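PDB 6OFS: probable zinc protease PqqL from Escherichia coli, which probably acts as a periplasmic zinc metalloendopeptidase of the M16 family, cleaving peptide or protein substrates. Local coordinates for residues 636-641 and 712-717; 718-723 and 895-900. One frame throughout, in Å; residues are numbered along the deposited sequence.

Contact 1 (636-641 and 712-717); sequences QMYETR and KPLTRA
Tyr638, Thr640 and Arg641, in the last turns of helix 629-641, meet Leu714 and Ala717 of the loop that leads into strand 721-728, a surface contact of helix end on loop. Its one direct hydrogen bond is between backbones: the N-H of Ala717 donates to Arg641 O at 2.9 Å, nearly straight at the hydrogen (169°). A carbonyl in the final helical turn lacks a following turn to supply an N-H, and the loop provides one. Alanine suits this place because its short CB can settle beside two carbonyls, lying 3.4 Å from Thr640 O. Earlier in the loop, Leu714 offers a branched methyl, CD1, to the hydroxyl end of the Tyr638 ring, 3.5 Å from OH and 4.0 Å from CE1. The two side chains cross at about a right angle, and the ring gets there because its CG is anti to the backbone N (chi1 180°), swinging it off the helix beside the loop. The loop is shaped from within as well: Arg716 NH1 donates to Leu714 O at 2.7 Å, while its NE and NH2 form salt bridges with Asp792 and Asp787. Arg641 reaches Trp738 in a cation-pi contact. In this M16-family chain a loop backbone N-H thus meets a carbonyl at the C-terminal end of helix 629-641, before the loop enters strand 721-728, the edge of the mixed sheet this helix packs on.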
ATOM      1  N   GLN A 636      18.087  24.660 -20.817  1.00 52.94           N
ATOM      2  CA  GLN A 636      19.336  24.683 -21.592  1.00 52.06           C
ATOM      3  C   GLN A 636      20.303  25.668 -20.939  1.00 54.11           C
ATOM      4  O   GLN A 636      21.488  25.378 -20.829  1.00 52.35           O
ATOM      5  CB  GLN A 636      19.064  25.061 -23.056  1.00 53.23           C
ATOM      6  CG  GLN A 636      20.124  24.553 -24.014  1.00 67.67           C
ATOM      7  CD  GLN A 636      20.082  25.231 -25.365  1.00 84.00           C
ATOM      8  OE1 GLN A 636      19.188  24.999 -26.183  1.00 80.37           O
ATOM      9  NE2 GLN A 636      21.068  26.067 -25.639  1.00 74.06           N
ATOM     10  N   MET A 637      19.771  26.792 -20.438  1.00 51.41           N
ATOM     11  CA  MET A 637      20.555  27.812 -19.753  1.00 52.24           C
ATOM     12  C   MET A 637      21.091  27.331 -18.408  1.00 56.43           C
ATOM     13  O   MET A 637      22.229  27.647 -18.056  1.00 56.44           O
ATOM     14  CB  MET A 637      19.759  29.113 -19.608  1.00 55.17           C
ATOM     15  CG  MET A 637      19.704  29.936 -20.894  1.00 59.73           C
ATOM     16  SD  MET A 637      21.312  30.196 -21.705  1.00 64.38           S
ATOM     17  CE  MET A 637      21.103  29.175 -23.123  1.00 61.23           C
ATOM     18  N   TYR A 638      20.267  26.559 -17.671  1.00 51.70           N
ATOM     19  CA  TYR A 638      20.586  25.966 -16.373  1.00 50.77           C
ATOM     20  C   TYR A 638      21.831  25.097 -16.557  1.00 56.05           C
ATOM     21  O   TYR A 638      22.813  25.270 -15.834  1.00 56.17           O
ATOM     22  CB  TYR A 638      19.366  25.154 -15.890  1.00 50.89           C
ATOM     23  CG  TYR A 638      19.487  24.449 -14.556  1.00 51.48           C
ATOM     24  CD1 TYR A 638      19.805  25.153 -13.396  1.00 53.41           C
ATOM     25  CD2 TYR A 638      19.162  23.102 -14.429  1.00 51.48           C
ATOM     26  CE1 TYR A 638      19.877  24.514 -12.157  1.00 52.67           C
ATOM     27  CE2 TYR A 638      19.201  22.459 -13.194  1.00 51.64           C
ATOM     28  CZ  TYR A 638      19.564  23.167 -12.060  1.00 57.72           C
ATOM     29  OH  TYR A 638      19.614  22.524 -10.844  1.00 58.32           O
ATOM     30  N   GLU A 639      21.827  24.266 -17.623  1.00 52.62           N
ATOM     31  CA  GLU A 639      22.915  23.386 -18.045  1.00 52.02           C
ATOM     32  C   GLU A 639      24.099  24.174 -18.631  1.00 56.10           C
ATOM     33  O   GLU A 639      25.162  23.589 -18.837  1.00 56.74           O
ATOM     34  CB  GLU A 639      22.402  22.362 -19.087  1.00 53.32           C
ATOM     35  CG  GLU A 639      21.457  21.314 -18.522  1.00 65.99           C
ATOM     36  CD  GLU A 639      21.041  20.227 -19.494  1.00 93.87           C
ATOM     37  OE1 GLU A 639      19.832  20.145 -19.811  1.00 98.98           O
ATOM     38  OE2 GLU A 639      21.921  19.452 -19.934  1.00 86.97           O
ATOM     39  N   THR A 640      23.910  25.468 -18.950  1.00 51.98           N
ATOM     40  CA  THR A 640      24.953  26.314 -19.533  1.00 51.78           C
ATOM     41  C   THR A 640      25.768  26.991 -18.417  1.00 54.98           C
ATOM     42  O   THR A 640      26.996  26.977 -18.463  1.00 54.85           O
ATOM     43  CB  THR A 640      24.335  27.273 -20.581  1.00 57.90           C
ATOM     44  OG1 THR A 640      23.840  26.498 -21.676  1.00 55.88           O
ATOM     45  CG2 THR A 640      25.329  28.297 -21.107  1.00 52.99           C
ATOM     46  N   ARG A 641      25.070  27.566 -17.421  1.00 50.60           N
ATOM     47  CA  ARG A 641      25.612  28.204 -16.220  1.00 49.88           C
ATOM     48  C   ARG A 641      26.448  27.228 -15.355  1.00 55.06           C
ATOM     49  O   ARG A 641      27.357  27.664 -14.644  1.00 54.83           O
ATOM     50  CB  ARG A 641      24.458  28.690 -15.354  1.00 47.87           C
ATOM     51  CG  ARG A 641      23.885  30.033 -15.739  1.00 57.01           C
ATOM     52  CD  ARG A 641      23.026  30.545 -14.605  1.00 56.81           C
ATOM     53  NE  ARG A 641      21.736  29.862 -14.558  1.00 57.57           N
ATOM     54  CZ  ARG A 641      21.014  29.706 -13.453  1.00 76.83           C
ATOM     55  NH1 ARG A 641      21.455  30.179 -12.288  1.00 70.59           N
ATOM     56  NH2 ARG A 641      19.846  29.072 -13.501  1.00 55.32           N
ATOM     57  N   LYS A 712      26.662  19.085  -1.853  1.00 58.96           N
ATOM     58  CA  LYS A 712      27.685  19.639  -2.726  1.00 58.69           C
ATOM     59  C   LYS A 712      26.959  20.641  -3.615  1.00 60.59           C
ATOM     60  O   LYS A 712      25.992  20.257  -4.285  1.00 59.62           O
ATOM     61  CB  LYS A 712      28.358  18.546  -3.590  1.00 61.98           C
ATOM     62  CG  LYS A 712      29.337  17.639  -2.844  1.00 83.30           C
ATOM     63  CD  LYS A 712      30.688  18.315  -2.585  1.00 95.59           C
ATOM     64  CE  LYS A 712      31.556  17.526  -1.638  1.00101.51           C
ATOM     65  NZ  LYS A 712      32.191  16.366  -2.313  1.00108.05           N
ATOM     66  N   PRO A 713      27.342  21.939  -3.613  1.00 56.11           N
ATOM     67  CA  PRO A 713      26.654  22.884  -4.513  1.00 54.63           C
ATOM     68  C   PRO A 713      26.996  22.521  -5.947  1.00 57.05           C
ATOM     69  O   PRO A 713      28.032  21.879  -6.187  1.00 56.89           O
ATOM     70  CB  PRO A 713      27.235  24.256  -4.136  1.00 56.03           C
ATOM     71  CG  PRO A 713      28.096  24.029  -2.924  1.00 60.73           C
ATOM     72  CD  PRO A 713      28.462  22.586  -2.896  1.00 56.60           C
ATOM     73  N   LEU A 714      26.135  22.910  -6.900  1.00 51.72           N
ATOM     74  CA  LEU A 714      26.391  22.638  -8.316  1.00 49.74           C
ATOM     75  C   LEU A 714      27.729  23.258  -8.739  1.00 51.37           C
ATOM     76  O   LEU A 714      28.069  24.354  -8.295  1.00 48.07           O
ATOM     77  CB  LEU A 714      25.261  23.179  -9.207  1.00 49.13           C
ATOM     78  CG  LEU A 714      23.864  22.596  -9.014  1.00 52.29           C
ATOM     79  CD1 LEU A 714      22.835  23.453  -9.718  1.00 51.90           C
ATOM     80  CD2 LEU A 714      23.779  21.148  -9.487  1.00 52.63           C
ATOM     81  N   THR A 715      28.504  22.517  -9.539  1.00 49.48           N
ATOM     82  CA  THR A 715      29.789  22.974 -10.068  1.00 49.95           C
ATOM     83  C   THR A 715      29.442  24.038 -11.091  1.00 54.10           C
ATOM     84  O   THR A 715      28.700  23.757 -12.028  1.00 53.15           O
ATOM     85  CB  THR A 715      30.560  21.785 -10.706  1.00 58.10           C
ATOM     86  OG1 THR A 715      30.889  20.840  -9.688  1.00 61.31           O
ATOM     87  CG2 THR A 715      31.830  22.219 -11.454  1.00 52.11           C
ATOM     88  N   ARG A 716      29.929  25.259 -10.889  1.00 52.81           N
ATOM     89  CA  ARG A 716      29.681  26.370 -11.810  1.00 53.32           C
ATOM     90  C   ARG A 716      30.575  26.239 -13.031  1.00 59.66           C
ATOM     91  O   ARG A 716      31.704  25.763 -12.893  1.00 61.64           O
ATOM     92  CB  ARG A 716      29.925  27.704 -11.105  1.00 51.71           C
ATOM     93  CG  ARG A 716      28.750  28.158 -10.248  1.00 55.48           C
ATOM     94  CD  ARG A 716      28.830  27.661  -8.828  1.00 55.22           C
ATOM     95  NE  ARG A 716      27.892  28.371  -7.964  1.00 53.24           N
ATOM     96  CZ  ARG A 716      26.869  27.808  -7.331  1.00 59.64           C
ATOM     97  NH1 ARG A 716      26.638  26.507  -7.453  1.00 46.19           N
ATOM     98  NH2 ARG A 716      26.074  28.541  -6.559  1.00 37.49           N
ATOM     99  N   ALA A 717      30.061  26.602 -14.228  1.00 55.53           N
ATOM    100  CA  ALA A 717      30.817  26.572 -15.491  1.00 54.38           C
ATOM    101  C   ALA A 717      31.950  27.599 -15.405  1.00 57.38           C
ATOM    102  O   ALA A 717      31.731  28.742 -15.011  1.00 56.22           O
ATOM    103  CB  ALA A 717      29.909  26.883 -16.671  1.00 54.76           C
TER

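Contact 2 (718-723 and 895-900); sequences TDNASV and VNTYTG
Asn720 and Asn896 join their amides where two parallel strands begin to pair. Asn896 ND2 spends one N-H on Asn720 OD1 at 2.8 Å, in that oxygen's carbonyl plane, and the other on Thr718 O at 3.2 Å, coming from above the plane of that peptide. Both bonds are close to straight, and OD1 of Asn896 is taken by Arg740 NH1, so this buried amide is satisfied at each end. Asparagine suits the spot, bringing two N-H groups and a carbonyl to two acceptors and a donor. Asn720 OD1 accepts a second time, from Thr897 N at 3.0 Å and above the amide plane, filling the place that Asp719 O would hold in regular parallel pairing. With chi1 at -76° the Asn720 amide leans back beside its own backbone N, and the two amide planes stand 63° apart. A leucine in place of Asn896 would probably leave Thr718 O and Arg740 without these mates and the Asn720 amide freer to turn. Beyond, ordinary pairing takes over: Thr899 N donates to Ala721 O at 2.8 Å, and Thr899 O accepts from Val723 N. Strand 896-904 lies between the outermost strand 721-728 and strand 733-742, making a classic beta bulge at Val895 and Asn896 opposite Arg740, while helix 629-641 packs on the face carrying Ala721, Val723 and Tyr898.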
ATOM      1  N   THR A 718      33.166  27.152 -15.698  1.00 54.73           N
ATOM      2  CA  THR A 718      34.397  27.940 -15.638  1.00 54.25           C
ATOM      3  C   THR A 718      34.485  28.935 -16.807  1.00 57.69           C
ATOM      4  O   THR A 718      35.137  29.959 -16.662  1.00 59.14           O
ATOM      5  CB  THR A 718      35.634  26.998 -15.486  1.00 65.93           C
ATOM      6  OG1 THR A 718      36.851  27.725 -15.665  1.00 71.38           O
ATOM      7  CG2 THR A 718      35.603  25.789 -16.429  1.00 63.26           C
ATOM      8  N   ASP A 719      33.825  28.663 -17.931  1.00 54.13           N
ATOM      9  CA  ASP A 719      33.844  29.561 -19.089  1.00 55.33           C
ATOM     10  C   ASP A 719      32.500  30.183 -19.359  1.00 60.87           C
ATOM     11  O   ASP A 719      31.460  29.545 -19.162  1.00 60.73           O
ATOM     12  CB  ASP A 719      34.313  28.834 -20.364  1.00 58.05           C
ATOM     13  CG  ASP A 719      35.779  28.450 -20.344  1.00 73.95           C
ATOM     14  OD1 ASP A 719      36.640  29.375 -20.349  1.00 73.97           O
ATOM     15  OD2 ASP A 719      36.072  27.222 -20.330  1.00 79.52           O
ATOM     16  N   ASN A 720      32.536  31.433 -19.858  1.00 58.07           N
ATOM     17  CA  ASN A 720      31.382  32.232 -20.260  1.00 57.80           C
ATOM     18  C   ASN A 720      30.733  31.617 -21.480  1.00 63.36           C
ATOM     19  O   ASN A 720      31.407  30.937 -22.262  1.00 63.34           O
ATOM     20  CB  ASN A 720      31.847  33.629 -20.650  1.00 54.90           C
ATOM     21  CG  ASN A 720      32.193  34.542 -19.511  1.00 62.60           C
ATOM     22  OD1 ASN A 720      32.342  34.132 -18.355  1.00 61.72           O
ATOM     23  ND2 ASN A 720      32.343  35.811 -19.826  1.00 44.42           N
ATOM     24  N   ALA A 721      29.435  31.884 -21.669  1.00 60.70           N
ATOM     25  CA  ALA A 721      28.697  31.415 -22.841  1.00 60.22           C
ATOM     26  C   ALA A 721      27.664  32.441 -23.273  1.00 63.98           C
ATOM     27  O   ALA A 721      27.044  33.075 -22.431  1.00 62.82           O
ATOM     28  CB  ALA A 721      28.042  30.077 -22.563  1.00 60.52           C
ATOM     29  N   SER A 722      27.534  32.645 -24.585  1.00 62.16           N
ATOM     30  CA  SER A 722      26.582  33.568 -25.188  1.00 63.08           C
ATOM     31  C   SER A 722      25.827  32.767 -26.227  1.00 70.32           C
ATOM     32  O   SER A 722      26.247  32.667 -27.384  1.00 71.95           O
ATOM     33  CB  SER A 722      27.296  34.768 -25.792  1.00 67.25           C
ATOM     34  OG  SER A 722      27.969  35.475 -24.763  1.00 80.71           O
ATOM     35  N   VAL A 723      24.741  32.123 -25.775  1.00 66.06           N
ATOM     36  CA  VAL A 723      23.910  31.230 -26.567  1.00 65.42           C
ATOM     37  C   VAL A 723      22.721  31.954 -27.192  1.00 69.27           C
ATOM     38  O   VAL A 723      22.144  32.854 -26.577  1.00 68.45           O
ATOM     39  CB  VAL A 723      23.447  30.031 -25.702  1.00 69.19           C
ATOM     40  CG1 VAL A 723      22.883  28.899 -26.558  1.00 69.16           C
ATOM     41  CG2 VAL A 723      24.574  29.520 -24.807  1.00 68.60           C
ATOM     42  N   VAL A 895      33.192  37.048 -12.229  1.00 53.34           N
ATOM     43  CA  VAL A 895      34.074  35.917 -12.489  1.00 52.76           C
ATOM     44  C   VAL A 895      33.558  35.213 -13.772  1.00 57.55           C
ATOM     45  O   VAL A 895      34.348  34.645 -14.518  1.00 57.37           O
ATOM     46  CB  VAL A 895      34.192  34.989 -11.230  1.00 57.14           C
ATOM     47  CG1 VAL A 895      32.833  34.490 -10.748  1.00 57.06           C
ATOM     48  CG2 VAL A 895      35.155  33.816 -11.452  1.00 57.13           C
ATOM     49  N   ASN A 896      32.230  35.308 -14.047  1.00 55.08           N
ATOM     50  CA  ASN A 896      31.585  34.747 -15.237  1.00 54.34           C
ATOM     51  C   ASN A 896      30.300  35.456 -15.650  1.00 57.31           C
ATOM     52  O   ASN A 896      29.545  35.906 -14.797  1.00 57.45           O
ATOM     53  CB  ASN A 896      31.264  33.274 -15.030  1.00 55.69           C
ATOM     54  CG  ASN A 896      32.423  32.320 -15.174  1.00 62.62           C
ATOM     55  OD1 ASN A 896      32.800  31.623 -14.230  1.00 56.76           O
ATOM     56  ND2 ASN A 896      32.996  32.252 -16.359  1.00 47.10           N
ATOM     57  N   THR A 897      30.030  35.510 -16.967  1.00 53.37           N
ATOM     58  CA  THR A 897      28.782  36.036 -17.523  1.00 52.79           C
ATOM     59  C   THR A 897      28.180  35.012 -18.493  1.00 55.36           C
ATOM     60  O   THR A 897      28.855  34.578 -19.430  1.00 55.72           O
ATOM     61  CB  THR A 897      28.897  37.445 -18.147  1.00 63.45           C
ATOM     62  OG1 THR A 897      29.586  37.371 -19.392  1.00 72.52           O
ATOM     63  CG2 THR A 897      29.527  38.482 -17.222  1.00 58.78           C
ATOM     64  N   TYR A 898      26.929  34.605 -18.250  1.00 50.20           N
ATOM     65  CA  TYR A 898      26.227  33.664 -19.122  1.00 49.93           C
ATOM     66  C   TYR A 898      25.023  34.370 -19.753  1.00 54.18           C
ATOM     67  O   TYR A 898      24.193  34.964 -19.046  1.00 53.75           O
ATOM     68  CB  TYR A 898      25.834  32.365 -18.400  1.00 51.20           C
ATOM     69  CG  TYR A 898      26.871  31.857 -17.417  1.00 53.73           C
ATOM     70  CD1 TYR A 898      27.922  31.042 -17.835  1.00 54.71           C
ATOM     71  CD2 TYR A 898      26.791  32.176 -16.063  1.00 55.52           C
ATOM     72  CE1 TYR A 898      28.879  30.579 -16.932  1.00 55.05           C
ATOM     73  CE2 TYR A 898      27.721  31.689 -15.147  1.00 56.56           C
ATOM     74  CZ  TYR A 898      28.756  30.880 -15.584  1.00 61.10           C
ATOM     75  OH  TYR A 898      29.669  30.432 -14.664  1.00 60.23           O
ATOM     76  N   THR A 899      24.976  34.364 -21.093  1.00 50.08           N
ATOM     77  CA  THR A 899      23.947  35.041 -21.865  1.00 49.93           C
ATOM     78  C   THR A 899      23.165  34.062 -22.712  1.00 55.74           C
ATOM     79  O   THR A 899      23.744  33.164 -23.326  1.00 56.27           O
ATOM     80  CB  THR A 899      24.554  36.199 -22.647  1.00 49.55           C
ATOM     81  OG1 THR A 899      25.361  36.948 -21.731  1.00 46.70           O
ATOM     82  CG2 THR A 899      23.487  37.122 -23.264  1.00 45.14           C
ATOM     83  N   GLY A 900      21.851  34.236 -22.700  1.00 52.15           N
ATOM     84  CA  GLY A 900      20.927  33.394 -23.434  1.00 52.27           C
ATOM     85  C   GLY A 900      19.869  34.213 -24.121  1.00 58.30           C
ATOM     86  O   GLY A 900      19.222  35.060 -23.501  1.00 59.29           O
TER

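In the fold
The two contacts follow one another along the chain, their centres about 11 Å apart, with 712-717 running straight into 718-723. Contact 1 is a surface contact in which none of the residues that touch is buried; contact 2 is partly buried, with Asn896, Tyr898 and Gly900 inside and the loop residues and Ser722 exposed. The chemistry follows: a single backbone bond and apolar touching join helix to loop, whereas regular strand pairing and an asparagine network join the strands. Helix 629-641 links them, Thr640 CG2 resting 3.6 Å from Ala721 CB. A probable hydrogen bond of 2.7 Å between Tyr898 OH and Ala717 O also ties the loop to strand 896-904.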